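Local coordinates for protein proteasome chaperone 3 (Saccharomyces cerevisiae, PDB 2Z5B) that forms a heterodimeric chaperone with a partner protein and helps assemble the 20S proteasome by facilitating formation of its alpha-ring, at residues E23-Y28 / I42-E47; T51-S56 / Q138-I143; E118-V123 / K171-M176. One frame throughout, in Å; residues are numbered along the deposited sequence.

Contact 1: residues E23-Y28 / I42-E47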
loop_
_atom_site.group_PDB
_atom_site.type_symbol
_atom_site.label_atom_id
_atom_site.label_comp_id
_atom_site.label_asym_id
_atom_site.label_seq_id
_atom_site.Cartn_x
_atom_site.Cartn_y
_atom_site.Cartn_z
ATOM N N GLU B 23 24.008 -13.971 -1.257
ATOM C CA GLU B 23 23.554 -12.582 -1.321
ATOM C C GLU B 23 22.101 -12.464 -0.862
ATOM O O GLU B 23 21.169 -12.886 -1.565
ATOM C CB GLU B 23 23.741 -12.004 -2.732
ATOM C CG GLU B 23 25.203 -11.888 -3.187
ATOM C CD GLU B 23 25.959 -10.720 -2.545
ATOM O OE1 GLU B 23 25.927 -10.572 -1.302
ATOM O OE2 GLU B 23 26.612 -9.958 -3.293
ATOM N N ASN B 24 21.922 -11.904 0.332
ATOM C CA ASN B 24 20.599 -11.791 0.935
ATOM C C ASN B 24 19.821 -10.580 0.426
ATOM O O ASN B 24 20.292 -9.443 0.492
ATOM C CB ASN B 24 20.693 -11.802 2.465
ATOM C CG ASN B 24 20.660 -13.218 3.049
ATOM O OD1 ASN B 24 20.252 -13.412 4.198
ATOM N ND2 ASN B 24 21.082 -14.210 2.257
ATOM N N LYS B 25 18.641 -10.855 -0.119
ATOM C CA LYS B 25 17.752 -9.839 -0.666
ATOM C C LYS B 25 17.074 -9.064 0.467
ATOM O O LYS B 25 16.659 -9.655 1.457
ATOM C CB LYS B 25 16.707 -10.517 -1.555
ATOM C CG LYS B 25 17.257 -11.095 -2.860
ATOM C CD LYS B 25 16.403 -12.256 -3.378
ATOM C CE LYS B 25 17.059 -13.625 -3.136
ATOM N NZ LYS B 25 17.082 -14.064 -1.696
ATOM N N GLU B 26 16.964 -7.746 0.320
ATOM C CA GLU B 26 16.348 -6.912 1.348
ATOM C C GLU B 26 14.828 -7.074 1.323
ATOM O O GLU B 26 14.203 -6.960 0.264
ATOM C CB GLU B 26 16.717 -5.433 1.159
ATOM C CG GLU B 26 18.212 -5.106 1.301
ATOM C CD GLU B 26 18.503 -3.630 1.146
ATOM O OE1 GLU B 26 17.544 -2.852 0.924
ATOM O OE2 GLU B 26 19.689 -3.235 1.248
ATOM N N LEU B 27 14.239 -7.353 2.481
ATOM C CA LEU B 27 12.782 -7.386 2.596
ATOM C C LEU B 27 12.343 -6.173 3.388
ATOM O O LEU B 27 12.833 -5.935 4.496
ATOM C CB LEU B 27 12.269 -8.678 3.256
ATOM C CG LEU B 27 10.739 -8.881 3.220
ATOM C CD1 LEU B 27 10.278 -9.336 1.843
ATOM C CD2 LEU B 27 10.239 -9.857 4.290
ATOM N N TYR B 28 11.440 -5.394 2.800
ATOM C CA TYR B 28 10.930 -4.176 3.437
ATOM C C TYR B 28 9.416 -4.195 3.522
ATOM O O TYR B 28 8.719 -4.374 2.518
ATOM C CB TYR B 28 11.397 -2.918 2.707
ATOM C CG TYR B 28 10.865 -1.645 3.337
ATOM C CD1 TYR B 28 11.388 -1.167 4.545
ATOM C CD2 TYR B 28 9.825 -0.929 2.734
ATOM C CE1 TYR B 28 10.885 -0.001 5.132
ATOM C CE2 TYR B 28 9.323 0.225 3.310
ATOM C CZ TYR B 28 9.853 0.674 4.509
ATOM O OH TYR B 28 9.354 1.813 5.086
ATOM N N ILE B 42 4.893 -4.879 0.771
ATOM C CA ILE B 42 5.962 -5.874 0.978
ATOM C C ILE B 42 6.924 -5.853 -0.198
ATOM O O ILE B 42 6.633 -6.407 -1.263
ATOM C CB ILE B 42 5.440 -7.306 1.187
ATOM C CG1 ILE B 42 4.230 -7.322 2.140
ATOM C CG2 ILE B 42 6.570 -8.175 1.740
ATOM C CD1 ILE B 42 3.493 -8.641 2.197
ATOM N N ARG B 43 8.060 -5.208 -0.015
ATOM C CA ARG B 43 8.986 -4.989 -1.106
ATOM C C ARG B 43 10.219 -5.884 -1.031
ATOM O O ARG B 43 10.776 -6.095 0.041
ATOM C CB ARG B 43 9.433 -3.532 -1.125
ATOM C CG ARG B 43 8.313 -2.549 -1.436
ATOM C CD ARG B 43 8.923 -1.197 -1.637
ATOM N NE ARG B 43 7.933 -0.138 -1.838
ATOM C CZ ARG B 43 8.127 0.902 -2.639
ATOM N NH1 ARG B 43 9.246 0.972 -3.368
ATOM N NH2 ARG B 43 7.187 1.850 -2.746
ATOM N N LEU B 44 10.659 -6.355 -2.196
ATOM C CA LEU B 44 11.862 -7.176 -2.313
ATOM C C LEU B 44 12.872 -6.381 -3.102
ATOM O O LEU B 44 12.637 -6.067 -4.272
ATOM C CB LEU B 44 11.567 -8.504 -3.023
ATOM C CG LEU B 44 12.743 -9.498 -3.170
ATOM C CD1 LEU B 44 13.427 -9.736 -1.842
ATOM C CD2 LEU B 44 12.274 -10.811 -3.763
ATOM N N ASN B 45 13.985 -6.048 -2.451
ATOM C CA ASN B 45 14.973 -5.115 -3.002
ATOM C C ASN B 45 14.321 -3.820 -3.520
ATOM O O ASN B 45 14.701 -3.297 -4.560
ATOM C CB ASN B 45 15.826 -5.788 -4.094
ATOM C CG ASN B 45 16.848 -6.790 -3.526
ATOM O OD1 ASN B 45 17.368 -7.638 -4.253
ATOM N ND2 ASN B 45 17.140 -6.684 -2.242
ATOM N N GLY B 46 13.333 -3.316 -2.775
ATOM C CA GLY B 46 12.643 -2.058 -3.125
ATOM C C GLY B 46 11.552 -2.232 -4.167
ATOM O O GLY B 46 10.763 -1.305 -4.445
ATOM N N GLU B 47 11.499 -3.423 -4.759
ATOM C CA GLU B 47 10.560 -3.672 -5.850
ATOM C C GLU B 47 9.200 -4.121 -5.356
ATOM O O GLU B 47 9.081 -4.759 -4.312
ATOM C CB GLU B 47 11.130 -4.676 -6.865
ATOM C CG GLU B 47 12.411 -4.190 -7.499
ATOM C CD GLU B 47 12.995 -5.161 -8.519
ATOM O OE1 GLU B 47 12.297 -6.129 -8.907
ATOM O OE2 GLU B 47 14.161 -4.930 -8.936
HETATM O O HOH W 1 13.025 -4.075 -0.159
#

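Contact 2: residues T51-S56 / Q138-I143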
loop_
_atom_site.group_PDB
_atom_site.type_symbol
_atom_site.label_atom_id
_atom_site.label_comp_id
_atom_site.label_asym_id
_atom_site.label_seq_id
_atom_site.Cartn_x
_atom_site.Cartn_y
_atom_site.Cartn_z
ATOM N N THR B 51 -0.675 -5.952 -6.690
ATOM C CA THR B 51 -1.548 -5.420 -5.642
ATOM C C THR B 51 -2.816 -6.253 -5.569
ATOM O O THR B 51 -3.422 -6.570 -6.603
ATOM C CB THR B 51 -1.897 -3.920 -5.849
ATOM O OG1 THR B 51 -0.711 -3.122 -5.743
ATOM C CG2 THR B 51 -2.905 -3.433 -4.811
ATOM N N TYR B 52 -3.214 -6.587 -4.346
ATOM C CA TYR B 52 -4.397 -7.393 -4.086
ATOM C C TYR B 52 -5.254 -6.757 -3.022
ATOM O O TYR B 52 -4.743 -6.175 -2.063
ATOM C CB TYR B 52 -4.004 -8.814 -3.645
ATOM C CG TYR B 52 -3.048 -9.469 -4.611
ATOM C CD1 TYR B 52 -3.510 -10.108 -5.766
ATOM C CD2 TYR B 52 -1.673 -9.402 -4.396
ATOM C CE1 TYR B 52 -2.609 -10.679 -6.678
ATOM C CE2 TYR B 52 -0.780 -9.975 -5.283
ATOM C CZ TYR B 52 -1.249 -10.615 -6.415
ATOM O OH TYR B 52 -0.324 -11.170 -7.276
ATOM N N GLU B 53 -6.562 -6.864 -3.203
ATOM C CA GLU B 53 -7.506 -6.459 -2.189
ATOM C C GLU B 53 -8.066 -7.710 -1.520
ATOM O O GLU B 53 -8.608 -8.601 -2.190
ATOM C CB GLU B 53 -8.612 -5.581 -2.796
ATOM C CG GLU B 53 -9.547 -4.972 -1.765
ATOM C CD GLU B 53 -10.459 -3.899 -2.331
ATOM O OE1 GLU B 53 -10.927 -4.020 -3.490
ATOM O OE2 GLU B 53 -10.718 -2.920 -1.599
ATOM N N VAL B 54 -7.890 -7.776 -0.200
ATOM C CA VAL B 54 -8.379 -8.880 0.615
ATOM C C VAL B 54 -9.514 -8.367 1.511
ATOM O O VAL B 54 -9.304 -7.490 2.357
ATOM C CB VAL B 54 -7.228 -9.516 1.455
ATOM C CG1 VAL B 54 -7.606 -10.931 1.926
ATOM C CG2 VAL B 54 -5.932 -9.562 0.646
ATOM N N SER B 55 -10.722 -8.891 1.302
ATOM C CA SER B 55 -11.875 -8.516 2.126
ATOM C C SER B 55 -12.652 -9.737 2.629
ATOM O O SER B 55 -12.711 -10.765 1.954
ATOM C CB SER B 55 -12.808 -7.554 1.378
ATOM O OG SER B 55 -13.311 -8.140 0.193
ATOM N N SER B 56 -13.234 -9.610 3.817
ATOM C CA SER B 56 -13.928 -10.723 4.462
ATOM C C SER B 56 -15.283 -11.013 3.832
ATOM O O SER B 56 -16.048 -10.091 3.531
ATOM C CB SER B 56 -14.092 -10.466 5.962
ATOM O OG SER B 56 -14.843 -9.289 6.197
ATOM N N GLN B 138 -16.022 -5.142 10.232
ATOM C CA GLN B 138 -14.929 -4.445 9.555
ATOM C C GLN B 138 -13.710 -5.335 9.229
ATOM O O GLN B 138 -13.075 -5.884 10.136
ATOM C CB GLN B 138 -14.493 -3.212 10.373
ATOM C CG GLN B 138 -14.162 -3.490 11.855
ATOM C CD GLN B 138 -13.357 -2.384 12.525
ATOM O OE1 GLN B 138 -13.095 -2.437 13.732
ATOM N NE2 GLN B 138 -12.960 -1.377 11.751
ATOM N N PHE B 139 -13.416 -5.499 7.935
ATOM C CA PHE B 139 -12.068 -5.906 7.473
ATOM C C PHE B 139 -11.775 -5.795 5.973
ATOM O O PHE B 139 -12.355 -6.505 5.137
ATOM C CB PHE B 139 -11.613 -7.285 7.973
ATOM C CG PHE B 139 -10.128 -7.494 7.826
ATOM C CD1 PHE B 139 -9.242 -6.939 8.755
ATOM C CD2 PHE B 139 -9.610 -8.195 6.738
ATOM C CE1 PHE B 139 -7.870 -7.094 8.610
ATOM C CE2 PHE B 139 -8.242 -8.355 6.590
ATOM C CZ PHE B 139 -7.368 -7.811 7.532
ATOM N N SER B 140 -10.812 -4.931 5.668
ATOM C CA SER B 140 -10.303 -4.740 4.327
ATOM C C SER B 140 -8.792 -4.548 4.430
ATOM O O SER B 140 -8.301 -3.864 5.338
ATOM C CB SER B 140 -10.965 -3.514 3.704
ATOM O OG SER B 140 -10.443 -3.236 2.428
ATOM N N LEU B 141 -8.067 -5.178 3.514
ATOM C CA LEU B 141 -6.621 -5.055 3.435
ATOM C C LEU B 141 -6.183 -4.973 1.988
ATOM O O LEU B 141 -6.495 -5.846 1.172
ATOM C CB LEU B 141 -5.942 -6.230 4.162
ATOM C CG LEU B 141 -4.424 -6.424 4.231
ATOM C CD1 LEU B 141 -3.650 -5.212 4.783
ATOM C CD2 LEU B 141 -4.109 -7.663 5.070
ATOM N N LEU B 142 -5.444 -3.917 1.678
ATOM C CA LEU B 142 -4.845 -3.729 0.368
ATOM C C LEU B 142 -3.356 -4.055 0.487
ATOM O O LEU B 142 -2.655 -3.479 1.333
ATOM C CB LEU B 142 -5.092 -2.272 -0.066
ATOM C CG LEU B 142 -5.232 -1.775 -1.507
ATOM C CD1 LEU B 142 -5.981 -2.720 -2.409
ATOM C CD2 LEU B 142 -5.924 -0.407 -1.496
ATOM N N ILE B 143 -2.888 -5.021 -0.306
ATOM C CA ILE B 143 -1.494 -5.481 -0.229
ATOM C C ILE B 143 -0.782 -5.244 -1.545
ATOM O O ILE B 143 -1.166 -5.792 -2.576
ATOM C CB ILE B 143 -1.345 -6.993 0.182
ATOM C CG1 ILE B 143 -2.090 -7.270 1.492
ATOM C CG2 ILE B 143 0.149 -7.363 0.318
ATOM C CD1 ILE B 143 -2.243 -8.771 1.867
#

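Contact 3: residues E118-V123 / K171-M176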
loop_
_atom_site.group_PDB
_atom_site.type_symbol
_atom_site.label_atom_id
_atom_site.label_comp_id
_atom_site.label_asym_id
_atom_site.label_seq_id
_atom_site.Cartn_x
_atom_site.Cartn_y
_atom_site.Cartn_z
ATOM N N GLU B 118 -5.583 -12.776 8.249
ATOM C CA GLU B 118 -5.892 -13.394 9.535
ATOM C C GLU B 118 -4.951 -12.922 10.648
ATOM O O GLU B 118 -5.373 -12.731 11.784
ATOM C CB GLU B 118 -5.920 -14.924 9.410
ATOM C CG GLU B 118 -7.271 -15.444 8.891
ATOM C CD GLU B 118 -8.428 -15.103 9.827
ATOM O OE1 GLU B 118 -8.611 -15.794 10.844
ATOM O OE2 GLU B 118 -9.165 -14.141 9.560
ATOM N N LEU B 119 -3.686 -12.710 10.306
ATOM C CA LEU B 119 -2.714 -12.171 11.260
ATOM C C LEU B 119 -3.204 -10.817 11.780
ATOM O O LEU B 119 -3.255 -10.568 12.994
ATOM C CB LEU B 119 -1.323 -12.054 10.602
ATOM C CG LEU B 119 -0.153 -11.606 11.490
ATOM C CD1 LEU B 119 0.201 -12.665 12.529
ATOM C CD2 LEU B 119 1.061 -11.263 10.646
ATOM N N TYR B 120 -3.590 -9.950 10.850
ATOM C CA TYR B 120 -4.135 -8.642 11.212
ATOM C C TYR B 120 -5.367 -8.730 12.116
ATOM O O TYR B 120 -5.419 -8.067 13.149
ATOM C CB TYR B 120 -4.403 -7.806 9.960
ATOM C CG TYR B 120 -3.207 -6.980 9.575
ATOM C CD1 TYR B 120 -2.945 -5.760 10.211
ATOM C CD2 TYR B 120 -2.313 -7.429 8.613
ATOM C CE1 TYR B 120 -1.823 -4.995 9.876
ATOM C CE2 TYR B 120 -1.192 -6.676 8.270
ATOM C CZ TYR B 120 -0.959 -5.466 8.898
ATOM O OH TYR B 120 0.144 -4.745 8.547
ATOM N N ARG B 121 -6.325 -9.583 11.748
ATOM C CA ARG B 121 -7.578 -9.744 12.508
ATOM C C ARG B 121 -7.418 -10.328 13.913
ATOM O O ARG B 121 -7.973 -9.798 14.875
ATOM C CB ARG B 121 -8.590 -10.581 11.727
ATOM C CG ARG B 121 -8.894 -10.026 10.350
ATOM C CD ARG B 121 -10.244 -10.457 9.839
ATOM N NE ARG B 121 -11.344 -9.767 10.507
ATOM C CZ ARG B 121 -12.619 -9.891 10.155
ATOM N NH1 ARG B 121 -12.959 -10.674 9.133
ATOM N NH2 ARG B 121 -13.556 -9.225 10.819
ATOM N N ARG B 122 -6.664 -11.415 14.022
ATOM C CA ARG B 122 -6.597 -12.185 15.263
ATOM C C ARG B 122 -5.479 -11.730 16.204
ATOM O O ARG B 122 -5.589 -11.871 17.426
ATOM C CB ARG B 122 -6.457 -13.678 14.948
ATOM C CG ARG B 122 -7.528 -14.219 13.987
ATOM C CD ARG B 122 -7.501 -15.739 13.887
ATOM N NE ARG B 122 -6.261 -16.256 13.297
ATOM C CZ ARG B 122 -6.194 -17.115 12.279
ATOM N NH1 ARG B 122 -7.298 -17.591 11.718
ATOM N NH2 ARG B 122 -5.014 -17.509 11.822
ATOM N N VAL B 123 -4.411 -11.176 15.635
ATOM C CA VAL B 123 -3.215 -10.832 16.402
ATOM C C VAL B 123 -2.939 -9.324 16.458
ATOM O O VAL B 123 -3.012 -8.722 17.532
ATOM C CB VAL B 123 -1.972 -11.597 15.873
ATOM C CG1 VAL B 123 -0.693 -11.172 16.606
ATOM C CG2 VAL B 123 -2.184 -13.100 15.979
ATOM N N LYS B 171 6.112 -13.257 10.409
ATOM C CA LYS B 171 6.905 -12.755 11.539
ATOM C C LYS B 171 7.352 -11.294 11.347
ATOM O O LYS B 171 7.302 -10.512 12.274
ATOM C CB LYS B 171 8.131 -13.641 11.764
ATOM C CG LYS B 171 8.908 -13.277 13.014
ATOM C CD LYS B 171 10.041 -14.281 13.290
ATOM C CE LYS B 171 11.012 -13.701 14.322
ATOM N NZ LYS B 171 10.292 -13.333 15.574
ATOM N N CYS B 172 7.788 -10.946 10.148
ATOM C CA CYS B 172 8.231 -9.575 9.849
ATOM C C CYS B 172 7.080 -8.581 10.052
ATOM O O CYS B 172 7.257 -7.510 10.646
ATOM C CB CYS B 172 8.758 -9.500 8.409
ATOM S SG CYS B 172 10.327 -10.344 8.146
ATOM N N ILE B 173 5.888 -8.965 9.593
ATOM C CA ILE B 173 4.701 -8.117 9.681
ATOM C C ILE B 173 4.294 -7.917 11.138
ATOM O O ILE B 173 4.013 -6.786 11.548
ATOM C CB ILE B 173 3.538 -8.669 8.814
ATOM C CG1 ILE B 173 3.907 -8.576 7.326
ATOM C CG2 ILE B 173 2.226 -7.926 9.109
ATOM C CD1 ILE B 173 3.136 -9.512 6.405
ATOM N N LYS B 174 4.305 -9.004 11.914
ATOM C CA LYS B 174 4.072 -8.962 13.366
ATOM C C LYS B 174 5.135 -8.146 14.125
ATOM O O LYS B 174 4.800 -7.412 15.058
ATOM C CB LYS B 174 3.977 -10.388 13.944
ATOM C CG LYS B 174 3.625 -10.462 15.444
ATOM C CD LYS B 174 3.303 -11.894 15.885
ATOM C CE LYS B 174 3.363 -12.039 17.401
ATOM N NZ LYS B 174 4.769 -11.982 17.910
ATOM N N ASP B 175 6.401 -8.266 13.717
ATOM C CA ASP B 175 7.501 -7.561 14.373
ATOM C C ASP B 175 7.467 -6.056 14.106
ATOM O O ASP B 175 7.943 -5.257 14.915
ATOM C CB ASP B 175 8.851 -8.162 13.984
ATOM C CG ASP B 175 9.128 -9.477 14.685
ATOM O OD1 ASP B 175 8.453 -9.784 15.697
ATOM O OD2 ASP B 175 10.031 -10.203 14.226
ATOM N N MET B 176 6.860 -5.683 12.988
ATOM C CA MET B 176 6.533 -4.309 12.693
ATOM C C MET B 176 5.652 -3.702 13.798
ATOM O O MET B 176 5.800 -2.521 14.121
ATOM C CB MET B 176 5.814 -4.273 11.340
ATOM C CG MET B 176 5.564 -2.914 10.767
ATOM S SD MET B 176 5.324 -3.014 8.980
ATOM C CE MET B 176 3.727 -3.780 8.845
#

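Contact 1: residues E23-Y28 / I42-E47
Lys-25 lays its CB against the CD1 methyl of Leu-44 at the open end of the antiparallel beta hairpin formed by strands 26-33 and 38-44. These two carbons are 3.4 Å apart, tighter than usual, while the bent lysine chain leads its amine away from the hairpin. Glu-26 takes part through its carbonyl: its O accepts a bond from the backbone N of Asn-45 at 2.9 Å and also a proton from a water. That water accepts the N-H of Gly-46, tying the type I' turn of Leu-44 to Glu-47 to the adjoining strand. Leu-27 forms a non-hydrogen-bonded pair with Leu-44, and its CD1 lies 3.9 Å from CG2 of Ile-42, the two side chains running side by side; Leu-27 also packs on Phe-168 and Cys-172 of helix 162-176. Tyr-28 and Arg-43 form a hydrogen-bonded pair, the shorter bond running from Arg-43 N to Tyr-28 O at 2.7 Å. Their side chains occupy the other face of the sheet, where Tyr-28 OH binds Glu-5 and the guanidinium binds Gln-41 of its own chain and Pro-40 O of the Protein YPL144W chain. Arg-43 NH1 also grips Gly-46 O at 2.9 Å, with that oxygen 26° out of the guanidinium plane.

Contact 2: residues T51-S56 / Q138-I143
Ile-143 swings CG1 opposite its carbonyl carbon (chi1 -54°) and extends onward (chi2 169°), which carries CD1 across to Val-54 CG2, 4.0 Å away. Leu-142, on the other face of the sheet, holds CG roughly opposite its own backbone N (chi1 -151°), and its CD1 comes back over the partner strand, 3.9 Å from Glu-53 CB and 4.0 Å from Thr-51 CG2. Between these two layers of side chains the backbones form a regular antiparallel pairing. Tyr-52 and Ile-143 exchange two hydrogen bonds, as do Val-54 and Leu-141; the bond from Val-54 N to Leu-141 O, at 2.7 Å, lies nearly along the C=O axis. Glu-53 with Leu-142 and Ser-55 with Ser-140 are the non-hydrogen-bonded pairs. At one end Thr-51 CA makes a short C-H...O contact of 3.1 Å with Ile-143 O, an acceptor that also takes the N-H of Tyr-52. At the other end the pairing slackens: Ser-56 N reaches Phe-139 O only weakly, at 3.5 Å.

The two faces differ in character. Glu-53 OE1 is salt-bridged to Lys-100, and on the same face Leu-142 packs on Tyr-62 of the Protein YPL144W chain; on the opposite face Val-54 meets Cys-113 of helix 109-124, and Phe-139 and Ser-56 lie against Arg-121. Within the mixed sheet, strand 50-56 lies between 95-99 and 140-145, and the latter in turn runs parallel beside strand 38-44.

Contact 3: residues E118-V123 / K171-M176
Ile-173 places its CG2 methyl against both Leu-119 and Tyr-120 of helix 109-124. With chi1 at -67° CG1 lies opposite the carbonyl carbon, which leaves CG2 opposite the backbone N and turned to the other helix; it lies 3.9 Å from Leu-119 CD2 and 3.7 Å from Tyr-120 CE2. The tyrosine side chain crosses that of the isoleucine at about a right angle. Lys-174 follows on the outer side of the helix pair: its aliphatic CD lies 4.1 Å from Val-123 CG1, while its amine leads away from the neighbouring helix. Met-176, turning through its last torsion (chi3 72°), brings CE to 3.7 Å from the hydroxyl OH of Tyr-120. That hydroxyl is buried by the contact and has no polar partner in the model; across this contact it meets carbon, the methionine methyl and Ile-173 CG2.

The seam is mainly apolar, and the axes of the two short helical segments approach to 10.9 Å, inclined at 42°. Tyr-120, Ile-173 and Met-176 also meet Leu-40 of strand 38-44 below. Two helices running side by side over one face of a mixed beta sheet, with their inward residues filling the layer between, make a two-layer alpha/beta sandwich.

How the contacts relate
Contacts 1 and 2 are strand pairings of one mixed sheet, whereas contact 3 joins the two helices that pack on it. The first two rest on backbone hydrogen bonds; contact 3 depends on side-chain packing alone. The centre of contact 1 is about 16 Å from the chain centre, against about 9 and 8 Å for those of contacts 2 and 3, yet contact 1 is mostly buried and the others partly. Charged groups of contact 1 engage the Protein YPL144W chain, which contact 2 meets through one face; no other chain of the assembly touches contact 3. Contacts 1 and 2 meet through Ile-42 and Ile-143. Leu-27 touching Cys-172 joins contact 1 to contact 3, and Phe-139 against Tyr-120 and Arg-121 joins contact 2 to it.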